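Local coordinates for protein geranyltranstransferase (Agrobacterium tumefaciens, PDB 2H8O) that probably catalyses the condensation of isopentenyl diphosphate with geranyl diphosphate to give farnesyl diphosphate and diphosphate, at residues Gly107-Ala112 with Asp169-Ala174; Gly111-Cys116 with Phe163-Ser168; Ile254-Gln259 with Gln303-Glu308; Gly287-Val290 with Ala296-Arg299. All blocks are in the same frame, centred on the assembly; numbering follows the deposited sequence. Where two conformers were deposited one is given.

In the fold
All four contacts join elements of one mainly helical isoprenoid synthase fold. Contacts 1 and 2 start from helix 104-125, share Gly-111 and Ala-112, and have centres about 7 Å apart; Asn-171 ND2 of contact 1 is hydrogen-bonded to Ile-166 O of contact 2. Contact 2, the deepest, with its centre about 12 Å from the centre of the chain, is apolar, whereas contact 1, where a loop meets the helix, mixes a histidine, an amide and a water. Contacts 3 and 4 lie on helix 295-312, centres about 12 Å apart, with contact 4 nested in the chain loop closed by contact 3. Both are partly buried: contact 3 pairs a serine with a glutamine, while contact 4, the outermost at about 22 Å from the chain centre, is apolar.

Contact 1. Residues Gly107-Ala112 with Asp169-Ala174; sequences GLHVGA and DDNPLA
A backbone carbonyl rests on an imidazole here: Asp-170 O stands 3.3 Å above the plane of the His-109 ring, displaced toward its rim, and NE2 is its nearest ring atom. The angle is too poor for a hydrogen bond, so the carbonyl oxygen simply lies over one ring face. In the mainly helical isoprenoid synthase fold, the contact sets helix 104-125 against the loop that links helix 148-167 to helix 175-189.

His-109 has polar partners at both ring nitrogens. ND1 bonds to Glu-105 O one turn back, and NE2 lies 3.3 Å from a water that donates to Asp-170 OD2 at 3.0 Å, bridging helix and loop. The Asp-170 carboxylate is turned 67° from the ring.

With CG anti to the backbone N (chi1 -179°), Asn-171 carries its amide alongside His-109, where the two side chains slide past each other in opposite directions with their planes 5° apart. ND2 is hydrogen-bonded to Ile-166 O, which fixes the rotation of the amide, with Val-110 CG2 3.9 Å from Asn-171 ND2. Pro-172 then centres an inverse gamma turn. The amide oxygen, buried and without a polar partner in the model, faces carbon instead: Asn-171 OD1 is 3.6 Å from His-109 CB.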
loop_
_atom_site.group_PDB
_atom_site.type_symbol
_atom_site.label_atom_id
_atom_site.label_comp_id
_atom_site.label_asym_id
_atom_site.label_seq_id
_atom_site.Cartn_x
_atom_site.Cartn_y
_atom_site.Cartn_z
ATOM N N GLY A 107 3.557 -13.904 14.114
ATOM C CA GLY A 107 3.100 -14.706 12.973
ATOM C C GLY A 107 1.646 -14.473 12.598
ATOM O O GLY A 107 1.306 -14.337 11.417
ATOM N N LEU A 108 0.787 -14.400 13.613
ATOM C CA LEU A 108 -0.631 -14.143 13.393
ATOM C C LEU A 108 -0.866 -12.746 12.790
ATOM O O LEU A 108 -1.656 -12.592 11.854
ATOM C CB LEU A 108 -1.399 -14.305 14.700
ATOM C CG LEU A 108 -2.912 -14.272 14.590
ATOM C CD1 LEU A 108 -3.431 -15.475 13.812
ATOM C CD2 LEU A 108 -3.539 -14.200 15.978
ATOM N N HIS A 109 -0.171 -11.737 13.318
ATOM C CA HIS A 109 -0.319 -10.363 12.811
ATOM C C HIS A 109 0.167 -10.265 11.379
ATOM O O HIS A 109 -0.511 -9.683 10.530
ATOM C CB HIS A 109 0.422 -9.379 13.720
ATOM C CG HIS A 109 -0.391 -8.974 14.899
ATOM N ND1 HIS A 109 -0.748 -9.863 15.889
ATOM C CD2 HIS A 109 -1.013 -7.814 15.194
ATOM C CE1 HIS A 109 -1.535 -9.257 16.762
ATOM N NE2 HIS A 109 -1.710 -8.011 16.365
ATOM N N VAL A 110 1.346 -10.831 11.101
ATOM C CA VAL A 110 1.874 -10.786 9.715
ATOM C C VAL A 110 0.995 -11.584 8.749
ATOM O O VAL A 110 0.752 -11.138 7.630
ATOM C CB VAL A 110 3.334 -11.234 9.663
ATOM C CG1 VAL A 110 3.840 -11.286 8.231
ATOM C CG2 VAL A 110 4.161 -10.285 10.519
ATOM N N GLY A 111 0.478 -12.734 9.187
ATOM C CA GLY A 111 -0.476 -13.497 8.379
ATOM C C GLY A 111 -1.716 -12.678 8.061
ATOM O O GLY A 111 -2.198 -12.675 6.928
ATOM N N ALA A 112 -2.249 -11.973 9.060
ATOM C CA ALA A 112 -3.425 -11.122 8.840
ATOM C C ALA A 112 -3.137 -10.020 7.820
ATOM O O ALA A 112 -3.951 -9.731 6.965
ATOM C CB ALA A 112 -3.940 -10.521 10.157
ATOM N N ASP A 169 2.796 -1.138 16.555
ATOM C CA ASP A 169 3.353 -1.536 17.832
ATOM C C ASP A 169 2.643 -2.746 18.423
ATOM O O ASP A 169 3.251 -3.467 19.221
ATOM C CB ASP A 169 3.303 -0.387 18.831
ATOM C CG ASP A 169 4.250 0.745 18.491
ATOM O OD1 ASP A 169 5.188 0.588 17.674
ATOM O OD2 ASP A 169 4.032 1.834 19.067
ATOM N N ASP A 170 1.389 -3.006 18.034
ATOM C CA ASP A 170 0.704 -4.208 18.546
ATOM C C ASP A 170 1.102 -5.513 17.846
ATOM O O ASP A 170 0.624 -6.586 18.224
ATOM C CB ASP A 170 -0.819 -4.024 18.601
ATOM C CG ASP A 170 -1.450 -3.922 17.264
ATOM O OD1 ASP A 170 -0.727 -4.004 16.243
ATOM O OD2 ASP A 170 -2.698 -3.746 17.230
ATOM N N ASN A 171 1.975 -5.411 16.835
ATOM C CA ASN A 171 2.676 -6.559 16.289
ATOM C C ASN A 171 3.958 -6.710 17.095
ATOM O O ASN A 171 4.846 -5.850 17.002
ATOM C CB ASN A 171 3.024 -6.337 14.811
ATOM C CG ASN A 171 3.732 -7.528 14.195
ATOM O OD1 ASN A 171 3.761 -8.611 14.784
ATOM N ND2 ASN A 171 4.310 -7.342 13.002
ATOM N N PRO A 172 4.053 -7.774 17.934
ATOM C CA PRO A 172 5.206 -7.866 18.830
ATOM C C PRO A 172 6.433 -8.379 18.108
ATOM O O PRO A 172 6.714 -9.573 18.119
ATOM C CB PRO A 172 4.724 -8.849 19.913
ATOM C CG PRO A 172 3.789 -9.753 19.190
ATOM C CD PRO A 172 3.123 -8.913 18.107
ATOM N N LEU A 173 7.133 -7.459 17.437
ATOM C CA LEU A 173 8.250 -7.785 16.560
ATOM C C LEU A 173 9.215 -6.586 16.480
ATOM O O LEU A 173 8.783 -5.441 16.406
ATOM C CB LEU A 173 7.707 -8.132 15.182
ATOM C CG LEU A 173 8.664 -8.709 14.153
ATOM C CD1 LEU A 173 9.213 -10.053 14.651
ATOM C CD2 LEU A 173 7.933 -8.856 12.818
ATOM N N ALA A 174 10.517 -6.856 16.529
ATOM C CA ALA A 174 11.523 -5.791 16.509
ATOM C C ALA A 174 11.416 -4.981 15.219
ATOM O O ALA A 174 11.059 -5.516 14.170
ATOM C CB ALA A 174 12.924 -6.359 16.645
HETATM O O HOH W 1 -4.139 -6.282 17.738
#

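Contact 2. Residues Gly111-Cys116 with Phe163-Ser168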
loop_
_atom_site.group_PDB
_atom_site.type_symbol
_atom_site.label_atom_id
_atom_site.label_comp_id
_atom_site.label_asym_id
_atom_site.label_seq_id
_atom_site.Cartn_x
_atom_site.Cartn_y
_atom_site.Cartn_z
ATOM N N GLY A 111 0.478 -12.734 9.187
ATOM C CA GLY A 111 -0.476 -13.497 8.379
ATOM C C GLY A 111 -1.716 -12.678 8.061
ATOM O O GLY A 111 -2.198 -12.675 6.928
ATOM N N ALA A 112 -2.249 -11.973 9.060
ATOM C CA ALA A 112 -3.425 -11.122 8.840
ATOM C C ALA A 112 -3.137 -10.020 7.820
ATOM O O ALA A 112 -3.951 -9.731 6.965
ATOM C CB ALA A 112 -3.940 -10.521 10.157
ATOM N N ALA A 113 -1.976 -9.389 7.958
ATOM C CA ALA A 113 -1.539 -8.371 7.012
ATOM C C ALA A 113 -1.496 -8.922 5.609
ATOM O O ALA A 113 -2.026 -8.307 4.661
ATOM C CB ALA A 113 -0.176 -7.854 7.377
ATOM N N LEU A 114 -0.862 -10.083 5.466
ATOM C CA LEU A 114 -0.735 -10.708 4.150
ATOM C C LEU A 114 -2.103 -11.060 3.568
ATOM O O LEU A 114 -2.350 -10.904 2.356
ATOM C CB LEU A 114 0.154 -11.943 4.240
ATOM C CG LEU A 114 0.359 -12.738 2.944
ATOM C CD1 LEU A 114 0.946 -11.846 1.821
ATOM C CD2 LEU A 114 1.239 -13.959 3.203
ATOM N N GLU A 115 -3.010 -11.513 4.429
ATOM C CA GLU A 115 -4.359 -11.804 3.984
ATOM C C GLU A 115 -5.106 -10.551 3.512
ATOM O O GLU A 115 -5.867 -10.591 2.515
ATOM C CB GLU A 115 -5.135 -12.556 5.072
ATOM C CG GLU A 115 -6.461 -13.165 4.588
ATOM C CD GLU A 115 -6.365 -14.208 3.465
ATOM O OE1 GLU A 115 -5.268 -14.704 3.138
ATOM O OE2 GLU A 115 -7.411 -14.566 2.895
ATOM N N CYS A 116 -4.939 -9.436 4.225
ATOM C CA CYS A 116 -5.550 -8.184 3.788
ATOM C C CYS A 116 -5.068 -7.852 2.381
ATOM O O CYS A 116 -5.838 -7.455 1.530
ATOM C CB CYS A 116 -5.196 -7.019 4.703
ATOM S SG CYS A 116 -6.135 -7.002 6.226
ATOM N N PHE A 163 0.238 -2.798 5.506
ATOM C CA PHE A 163 1.477 -2.195 5.990
ATOM C C PHE A 163 1.374 -1.663 7.415
ATOM O O PHE A 163 2.290 -1.857 8.214
ATOM C CB PHE A 163 1.997 -1.172 4.987
ATOM C CG PHE A 163 2.458 -1.816 3.722
ATOM C CD1 PHE A 163 3.655 -2.489 3.707
ATOM C CD2 PHE A 163 1.657 -1.846 2.584
ATOM C CE1 PHE A 163 4.103 -3.112 2.542
ATOM C CE2 PHE A 163 2.090 -2.471 1.443
ATOM C CZ PHE A 163 3.299 -3.108 1.421
ATOM N N ASP A 164 0.231 -1.053 7.731
ATOM C CA ASP A 164 -0.083 -0.694 9.116
ATOM C C ASP A 164 0.029 -1.899 10.056
ATOM O O ASP A 164 0.654 -1.817 11.093
ATOM C CB ASP A 164 -1.490 -0.086 9.189
ATOM C CG ASP A 164 -1.811 0.538 10.538
ATOM O OD1 ASP A 164 -0.903 0.750 11.370
ATOM O OD2 ASP A 164 -3.005 0.846 10.767
ATOM N N ILE A 165 -0.583 -3.018 9.685
ATOM C CA ILE A 165 -0.617 -4.196 10.546
ATOM C C ILE A 165 0.783 -4.739 10.792
ATOM O O ILE A 165 1.136 -5.108 11.915
ATOM C CB ILE A 165 -1.507 -5.288 9.934
ATOM C CG1 ILE A 165 -2.961 -4.822 9.901
ATOM C CG2 ILE A 165 -1.380 -6.609 10.713
ATOM C CD1 ILE A 165 -3.822 -5.627 8.960
ATOM N N ILE A 166 1.604 -4.760 9.747
ATOM C CA ILE A 166 2.970 -5.243 9.950
ATOM C C ILE A 166 3.781 -4.343 10.872
ATOM O O ILE A 166 4.475 -4.827 11.766
ATOM C CB ILE A 166 3.699 -5.398 8.638
ATOM C CG1 ILE A 166 3.107 -6.575 7.880
ATOM C CG2 ILE A 166 5.220 -5.623 8.846
ATOM C CD1 ILE A 166 3.618 -6.703 6.477
ATOM N N ALA A 167 3.697 -3.030 10.670
ATOM C CA ALA A 167 4.621 -2.116 11.349
ATOM C C ALA A 167 4.144 -1.677 12.730
ATOM O O ALA A 167 4.935 -1.138 13.512
ATOM C CB ALA A 167 4.896 -0.884 10.458
ATOM N N SER A 168 2.852 -1.893 13.000
ATOM C CA SER A 168 2.222 -1.396 14.225
ATOM C C SER A 168 2.864 -1.943 15.493
ATOM O O SER A 168 3.380 -3.057 15.524
ATOM C CB SER A 168 0.713 -1.696 14.240
ATOM O OG SER A 168 0.004 -0.756 13.450
#
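Ile-165 sends CG1 to the side opposite its carbonyl carbon (chi1 -66°) and then extends (chi2 163°), which carries CD1 across toward Cys-116, while its CG2 branch turns to Ala-113. Ile-166 has a similar first torsion, and its CG1 reaches the same alanine methyl from a direction roughly at right angles. The result is an antiparallel helix pair of the isoprenoid synthase fold: the segments of helices 104-125 and 148-167 approach to 8.3 Å at 170°.

The small Ala-113 side chain is consistent with this spacing. Its methyl points at the partner helix and is met by two branched side chains, with Ala-113 CB 3.6 Å from Ile-166 CG1 and 3.8 Å from Ile-165 CG2. The CA atoms of Ala-113 and Ile-165 are 5.5 Å apart. All four touching residues are buried and their contacts are apolar.

Helix 34-57 closes around one flank, where Leu-54 meets Cys-116 and Leu-57 meets Ile-165; helix 175-189 brings Leu-181 and Leu-185 onto Ile-166. Helix 148-167 also serves the dimer, since Phe-163 stacks on Phe-163 of the second subunit and Asp-164 forms a salt bridge with Arg-187 of that subunit. Back across the pair, Ile-165 CD1 ends 3.8 Å from Cys-116 SG and 4.1 Å from Ala-113 CA.

Contact 3. Residues Ile254-Gln259 with Gln303-Glu308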
loop_
_atom_site.group_PDB
_atom_site.type_symbol
_atom_site.label_atom_id
_atom_site.label_comp_id
_atom_site.label_asym_id
_atom_site.label_seq_id
_atom_site.Cartn_x
_atom_site.Cartn_y
_atom_site.Cartn_z
ATOM N N ILE A 254 6.202 -24.187 -3.271
ATOM C CA ILE A 254 4.763 -24.134 -2.970
ATOM C C ILE A 254 4.026 -23.384 -4.079
ATOM O O ILE A 254 3.009 -23.837 -4.569
ATOM C CB ILE A 254 4.468 -23.425 -1.612
ATOM C CG1 ILE A 254 4.917 -24.280 -0.433
ATOM C CG2 ILE A 254 2.957 -23.097 -1.481
ATOM C CD1 ILE A 254 4.007 -25.481 -0.131
ATOM N N GLY A 255 4.552 -22.237 -4.485
ATOM C CA GLY A 255 3.882 -21.408 -5.481
ATOM C C GLY A 255 3.862 -22.062 -6.847
ATOM O O GLY A 255 2.864 -21.992 -7.537
ATOM N N LEU A 256 4.973 -22.683 -7.229
ATOM C CA LEU A 256 5.054 -23.438 -8.479
ATOM C C LEU A 256 3.987 -24.554 -8.470
ATOM O O LEU A 256 3.273 -24.753 -9.460
ATOM C CB LEU A 256 6.464 -24.013 -8.678
ATOM C CG LEU A 256 7.600 -23.003 -8.941
ATOM C CD1 LEU A 256 9.016 -23.630 -8.811
ATOM C CD2 LEU A 256 7.409 -22.400 -10.305
ATOM N N SER A 257 3.875 -25.268 -7.351
ATOM C CA SER A 257 2.908 -26.348 -7.246
ATOM C C SER A 257 1.467 -25.824 -7.241
ATOM O O SER A 257 0.578 -26.414 -7.868
ATOM C CB SER A 257 3.168 -27.177 -5.982
ATOM O OG SER A 257 4.394 -27.892 -6.101
ATOM N N PHE A 258 1.253 -24.728 -6.526
ATOM C CA PHE A 258 -0.062 -24.084 -6.442
ATOM C C PHE A 258 -0.591 -23.742 -7.829
ATOM O O PHE A 258 -1.731 -24.047 -8.163
ATOM C CB PHE A 258 0.058 -22.844 -5.560
ATOM C CG PHE A 258 -1.215 -22.047 -5.411
ATOM C CD1 PHE A 258 -2.032 -22.224 -4.303
ATOM C CD2 PHE A 258 -1.563 -21.099 -6.364
ATOM C CE1 PHE A 258 -3.186 -21.479 -4.155
ATOM C CE2 PHE A 258 -2.705 -20.355 -6.230
ATOM C CZ PHE A 258 -3.525 -20.539 -5.129
ATOM N N GLN A 259 0.274 -23.151 -8.646
ATOM C CA GLN A 259 -0.098 -22.741 -10.001
ATOM C C GLN A 259 -0.416 -23.939 -10.901
ATOM O O GLN A 259 -1.456 -23.959 -11.566
ATOM C CB GLN A 259 1.041 -21.910 -10.610
ATOM C CG GLN A 259 0.736 -21.330 -11.981
ATOM C CD GLN A 259 -0.427 -20.372 -11.929
ATOM O OE1 GLN A 259 -0.458 -19.467 -11.082
ATOM N NE2 GLN A 259 -1.411 -20.564 -12.814
ATOM N N GLN A 303 4.715 -33.616 -8.904
ATOM C CA GLN A 303 5.270 -34.638 -8.041
ATOM C C GLN A 303 6.717 -34.297 -7.663
ATOM O O GLN A 303 7.115 -34.469 -6.518
ATOM C CB GLN A 303 5.220 -35.987 -8.764
ATOM C CG GLN A 303 5.100 -37.206 -7.871
ATOM C CD GLN A 303 5.008 -38.516 -8.666
ATOM O OE1 GLN A 303 5.208 -38.539 -9.882
ATOM N NE2 GLN A 303 4.710 -39.612 -7.970
ATOM N N GLU A 304 7.493 -33.830 -8.640
ATOM C CA GLU A 304 8.880 -33.417 -8.421
ATOM C C GLU A 304 8.974 -32.269 -7.423
ATOM O O GLU A 304 9.804 -32.297 -6.518
ATOM C CB GLU A 304 9.539 -32.969 -9.731
ATOM C CG GLU A 304 9.860 -34.092 -10.704
ATOM C CD GLU A 304 10.317 -33.575 -12.067
ATOM O OE1 GLU A 304 10.766 -32.404 -12.164
ATOM O OE2 GLU A 304 10.231 -34.345 -13.053
ATOM N N GLN A 305 8.123 -31.265 -7.603
ATOM C CA GLN A 305 8.124 -30.080 -6.732
ATOM C C GLN A 305 7.757 -30.397 -5.286
ATOM O O GLN A 305 8.315 -29.798 -4.362
ATOM C CB GLN A 305 7.203 -28.997 -7.299
ATOM C CG GLN A 305 7.826 -28.298 -8.480
ATOM C CD GLN A 305 6.836 -27.588 -9.350
ATOM O OE1 GLN A 305 5.638 -27.547 -9.055
ATOM N NE2 GLN A 305 7.329 -27.005 -10.434
ATOM N N VAL A 306 6.841 -31.342 -5.076
ATOM C CA VAL A 306 6.516 -31.774 -3.720
ATOM C C VAL A 306 7.712 -32.472 -3.091
ATOM O O VAL A 306 8.014 -32.262 -1.921
ATOM C CB VAL A 306 5.292 -32.731 -3.665
ATOM C CG1 VAL A 306 5.143 -33.311 -2.281
ATOM C CG2 VAL A 306 4.032 -31.998 -4.070
ATOM N N ALA A 307 8.385 -33.318 -3.869
ATOM C CA ALA A 307 9.577 -33.994 -3.393
ATOM C C ALA A 307 10.687 -32.989 -3.041
ATOM O O ALA A 307 11.322 -33.103 -1.996
ATOM C CB ALA A 307 10.074 -34.973 -4.458
ATOM N N GLU A 308 10.896 -32.003 -3.905
ATOM C CA GLU A 308 11.895 -30.965 -3.669
ATOM C C GLU A 308 11.558 -30.131 -2.439
ATOM O O GLU A 308 12.443 -29.807 -1.646
ATOM C CB GLU A 308 12.021 -30.051 -4.881
ATOM C CG GLU A 308 12.655 -30.742 -6.074
ATOM C CD GLU A 308 12.559 -29.939 -7.336
ATOM O OE1 GLU A 308 11.909 -28.870 -7.332
ATOM O OE2 GLU A 308 13.157 -30.366 -8.347
#
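Ser-257 OG has two acceptors competing for its single proton: Gln-305 OE1, 3.2 Å away on the facing helix, and Lys-253 O, one turn back on its own. The bond across the contact is therefore not settled, because a hydroxyl can fully serve only one of them at a time. Ser-257 holds OG beside its backbone N and opposite the carbonyl carbon (chi1 -68°), a torsion that puts the hydroxyl within bonding distance of Lys-253 O while still facing Gln-305.

Gln-305 reaches across from the other side, its chain extended beyond CG. Leu-256 CB lies equally near both ends of the amide, 3.6 Å from Gln-305 OE1 and from Gln-305 NE2, and the two side chains cross at about a right angle. OE1 is also the end that meets the serine; it approaches Ser-257 N to 3.3 Å, but at an angle too poor for a bond. Close fitting marks the root of the glutamine too, where Ser-257 OG lies 3.2 Å from Gln-305 CB.

The short segments run antiparallel at 156°, with axes 9.3 Å apart, and a Lys-253 to Glu-308 salt bridge also links the two helices. Gln-259 bonds through OE1 to Thr-222 of helix 211-237 and through NE2 to Asp-263, which lies in the DDLLD sequence on helix 241-267, consistent with the second aspartate-rich motif of this family. Around this pair, helix 321-331 packs on Ile-254, Phe-258 and Val-306, while helices 88-99 and 211-237 receive Phe-258.

Contact 4. Residues Gly287-Val290 with Ala296-Arg299; sequences GTLV and AWAR
The indole of Trp-297 meets Leu-289 obliquely, so the leucine sits squarely neither on a face nor at an edge. The approach is to the six-membered ring, where Trp-297 CZ3 is 4.0 Å from Leu-289 CB. Arg-293 is the ring's other notable partner, through a cation-pi interaction from the end of the preceding helix. The motif is a pair of consecutive helices, the short 289-293 and the long 295-312, folded against each other within the isoprenoid synthase fold.

Trp-297 places CG anti to its backbone N (chi1 176°), and a chi2 of 92° sets the indole plane roughly perpendicular to the plane of CA, CB and CG. The benzo side is thereby carried toward the start of helix 289-293. Beside it runs a second apolar contact, Val-290 CG2 to Ala-298 CB at 3.9 Å, with the CA atoms of these two residues 5.8 Å apart. The small methyl of Ala-298 is compatible with this close approach of the backbones.

Thr-288 occupies the N-cap position of helix 289-293, immediately before the two residues that make the contact from this side. Helix 241-267 backs the valine and alanine, for Leu-264 touches both Val-290 and Ala-298. On the leucine side, helix 211-237 supplies Ile-214, Ile-215 and Gln-218. Next to the CZ3 contact, one leucine methyl reaches the neighbouring ring carbon, Leu-289 CD1 lying 4.1 Å from Trp-297 CH2.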
loop_
_atom_site.group_PDB
_atom_site.type_symbol
_atom_site.label_atom_id
_atom_site.label_comp_id
_atom_site.label_asym_id
_atom_site.label_seq_id
_atom_site.Cartn_x
_atom_site.Cartn_y
_atom_site.Cartn_z
ATOM N N GLY A 287 -2.452 -19.472 -22.058
ATOM C CA GLY A 287 -1.018 -19.508 -21.791
ATOM C C GLY A 287 -0.758 -20.127 -20.433
ATOM O O GLY A 287 -0.595 -19.437 -19.433
ATOM N N THR A 288 -0.734 -21.452 -20.425
ATOM C CA THR A 288 -0.549 -22.241 -19.227
ATOM C C THR A 288 0.555 -23.235 -19.540
ATOM O O THR A 288 0.705 -23.644 -20.697
ATOM C CB THR A 288 -1.872 -22.971 -18.894
ATOM O OG1 THR A 288 -2.661 -22.162 -18.020
ATOM C CG2 THR A 288 -1.628 -24.273 -18.264
ATOM N N LEU A 289 1.346 -23.622 -18.541
ATOM C CA LEU A 289 2.354 -24.656 -18.774
ATOM C C LEU A 289 1.699 -26.010 -19.078
ATOM O O LEU A 289 2.245 -26.813 -19.820
ATOM C CB LEU A 289 3.325 -24.781 -17.596
ATOM C CG LEU A 289 4.224 -23.565 -17.326
ATOM C CD1 LEU A 289 5.250 -23.942 -16.256
ATOM C CD2 LEU A 289 4.919 -23.070 -18.594
ATOM N N VAL A 290 0.538 -26.256 -18.478
ATOM C CA VAL A 290 -0.252 -27.442 -18.806
ATOM C C VAL A 290 -0.593 -27.457 -20.301
ATOM O O VAL A 290 -0.476 -28.494 -20.955
ATOM C CB VAL A 290 -1.554 -27.496 -17.975
ATOM C CG1 VAL A 290 -2.412 -28.673 -18.399
ATOM C CG2 VAL A 290 -1.231 -27.546 -16.486
ATOM N N ALA A 296 0.599 -34.817 -18.703
ATOM C CA ALA A 296 1.563 -35.794 -18.186
ATOM C C ALA A 296 2.826 -35.105 -17.660
ATOM O O ALA A 296 3.337 -35.455 -16.586
ATOM C CB ALA A 296 1.923 -36.819 -19.267
ATOM N N TRP A 297 3.314 -34.120 -18.408
ATOM C CA TRP A 297 4.470 -33.339 -17.982
ATOM C C TRP A 297 4.138 -32.613 -16.676
ATOM O O TRP A 297 4.929 -32.610 -15.739
ATOM C CB TRP A 297 4.875 -32.318 -19.053
ATOM C CG TRP A 297 5.998 -31.430 -18.608
ATOM C CD1 TRP A 297 7.338 -31.631 -18.808
ATOM C CD2 TRP A 297 5.881 -30.213 -17.865
ATOM N NE1 TRP A 297 8.057 -30.607 -18.235
ATOM C CE2 TRP A 297 7.189 -29.724 -17.651
ATOM C CE3 TRP A 297 4.799 -29.486 -17.365
ATOM C CZ2 TRP A 297 7.439 -28.538 -16.956
ATOM C CZ3 TRP A 297 5.049 -28.306 -16.671
ATOM C CH2 TRP A 297 6.356 -27.845 -16.475
ATOM N N ALA A 298 2.958 -32.006 -16.634
ATOM C CA ALA A 298 2.544 -31.209 -15.477
ATOM C C ALA A 298 2.405 -32.063 -14.216
ATOM O O ALA A 298 2.829 -31.661 -13.135
ATOM C CB ALA A 298 1.248 -30.470 -15.778
ATOM N N ARG A 299 1.824 -33.246 -14.351
ATOM C CA ARG A 299 1.623 -34.111 -13.195
ATOM C C ARG A 299 2.947 -34.634 -12.635
ATOM O O ARG A 299 3.110 -34.744 -11.420
ATOM C CB ARG A 299 0.626 -35.243 -13.519
ATOM C CG ARG A 299 -0.804 -34.717 -13.739
ATOM C CD ARG A 299 -1.872 -35.812 -13.693
ATOM N NE ARG A 299 -3.163 -35.330 -14.193
ATOM C CZ ARG A 299 -3.996 -34.513 -13.536
ATOM N NH1 ARG A 299 -3.713 -34.061 -12.313
ATOM N NH2 ARG A 299 -5.140 -34.139 -14.109
#